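Side-chain contact in probable chaperone (Pseudomonas aeruginosa, PDB 4JMF), which probably serves as a type III secretion chaperone of the CesT family, binding an effector protein before its export: residues L76-D79 / E84-L87. Sequence-based numbering, arbitrary orientation.
Sequences LGRD and ERLL
G77 and L86 face each other as the hydrogen-bonded pair of an antiparallel β hairpin, in which strand 75-78, outermost in the chain's sheet, pairs with strand 85-92. G77 N donates to L86 O at 3.0 Å with an N-H...O angle of 176°, and L86 N returns a bond to G77 O at 2.9 Å. Beyond the end of the strand, D79 N reaches E84 O (3.0 Å) and carries the pairing into the turn. At the intervening non-hydrogen-bonded pair, R85 CA and R78 CA make CA-H...O contacts to G77 O and E84 O. The R78 backbone also bonds to the second subunit, another copy of the protein.

On the face shared by L76, R78, R85 and L87, the arginines meet through their aliphatic parts. The R78 chain runs out extended, and its CD lies 3.6 Å from R85 CG; R85 CD sits over the rim of one face of the R78 guanidinium. R85 bends at chi3 (72°), which swings its guanidinium toward L76, where R85 NH2 comes 3.6 Å from L76 CD2. The two guanidinium planes stand 86° apart. L76 CB packs on L87 CD1 (4.0 Å), and L87 continues onto helix 98-114.

E84 OE2 forms a salt bridge with R52 NE; D79 OD2 and OD1 hydrogen-bond to S82 OG and E81 N. The three backbone bonds set the register, while the arginines contribute hydrocarbon and direct N-H groups to carbonyls, R78 NE to G83 O in the hairpin's own turn and R85 NH1 to E54 O and Q56 O just after strand 46-53.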
loop_
_atom_site.group_PDB
_atom_site.type_symbol
_atom_site.label_atom_id
_atom_site.label_comp_id
_atom_site.label_asym_id
_atom_site.label_seq_id
_atom_site.Cartn_x
_atom_site.Cartn_y
_atom_site.Cartn_z
ATOM N N LEU B 76 4.202 -7.190 3.200
ATOM C CA LEU B 76 4.202 -8.357 4.084
ATOM C C LEU B 76 4.322 -7.912 5.537
ATOM O O LEU B 76 5.353 -7.381 5.949
ATOM C CB LEU B 76 5.339 -9.319 3.730
ATOM C CG LEU B 76 5.399 -10.615 4.539
ATOM C CD1 LEU B 76 4.040 -11.285 4.512
ATOM C CD2 LEU B 76 6.439 -11.556 3.977
ATOM N N GLY B 77 3.264 -8.118 6.307
ATOM C CA GLY B 77 3.230 -7.639 7.677
ATOM C C GLY B 77 2.762 -8.735 8.615
ATOM O O GLY B 77 2.534 -9.880 8.195
ATOM N N ARG B 78 2.602 -8.406 9.889
ATOM C CA ARG B 78 2.284 -9.459 10.840
ATOM C C ARG B 78 1.477 -8.952 12.022
ATOM O O ARG B 78 1.816 -7.947 12.638
ATOM C CB ARG B 78 3.577 -10.142 11.285
ATOM C CG ARG B 78 3.389 -11.235 12.301
ATOM C CD ARG B 78 4.738 -11.799 12.683
ATOM N NE ARG B 78 4.610 -13.126 13.273
ATOM C CZ ARG B 78 5.638 -13.894 13.620
ATOM N NH1 ARG B 78 6.883 -13.457 13.456
ATOM N NH2 ARG B 78 5.422 -15.099 14.135
ATOM N N ASP B 79 0.378 -9.637 12.308
ATOM C CA ASP B 79 -0.459 -9.288 13.440
ATOM C C ASP B 79 0.308 -9.675 14.703
ATOM O O ASP B 79 0.611 -10.849 14.905
ATOM C CB ASP B 79 -1.782 -10.060 13.336
ATOM C CG ASP B 79 -2.541 -10.107 14.624
ATOM O OD1 ASP B 79 -2.478 -9.141 15.419
ATOM O OD2 ASP B 79 -3.212 -11.133 14.852
ATOM N N GLU B 84 0.089 -14.052 13.115
ATOM C CA GLU B 84 -0.155 -14.428 11.722
ATOM C C GLU B 84 0.478 -13.445 10.748
ATOM O O GLU B 84 0.310 -12.222 10.881
ATOM C CB GLU B 84 -1.662 -14.552 11.439
ATOM C CG GLU B 84 -2.333 -15.656 12.225
ATOM C CD GLU B 84 -2.206 -17.011 11.566
ATOM O OE1 GLU B 84 -3.167 -17.794 11.689
ATOM O OE2 GLU B 84 -1.169 -17.297 10.922
ATOM N N ARG B 85 1.204 -13.985 9.774
ATOM C CA ARG B 85 1.875 -13.182 8.761
ATOM C C ARG B 85 0.997 -13.080 7.513
ATOM O O ARG B 85 0.567 -14.096 6.957
ATOM C CB ARG B 85 3.254 -13.782 8.460
ATOM C CG ARG B 85 4.133 -13.835 9.739
ATOM C CD ARG B 85 5.457 -14.575 9.576
ATOM N NE ARG B 85 6.449 -13.853 8.774
ATOM C CZ ARG B 85 6.671 -14.065 7.475
ATOM N NH1 ARG B 85 5.957 -14.964 6.807
ATOM N NH2 ARG B 85 7.613 -13.378 6.834
ATOM N N LEU B 86 0.718 -11.850 7.090
ATOM C CA LEU B 86 -0.242 -11.613 6.004
ATOM C C LEU B 86 0.398 -10.782 4.903
ATOM O O LEU B 86 0.974 -9.712 5.168
ATOM C CB LEU B 86 -1.490 -10.897 6.532
ATOM C CG LEU B 86 -2.283 -11.508 7.694
ATOM C CD1 LEU B 86 -3.502 -10.652 8.011
ATOM C CD2 LEU B 86 -2.717 -12.940 7.389
ATOM N N LEU B 87 0.320 -11.285 3.673
ATOM C CA LEU B 87 0.754 -10.541 2.488
ATOM C C LEU B 87 -0.504 -9.849 1.948
ATOM O O LEU B 87 -1.516 -10.505 1.743
ATOM C CB LEU B 87 1.303 -11.525 1.452
ATOM C CG LEU B 87 1.889 -10.998 0.154
ATOM C CD1 LEU B 87 3.193 -10.310 0.462
ATOM C CD2 LEU B 87 2.110 -12.141 -0.835
#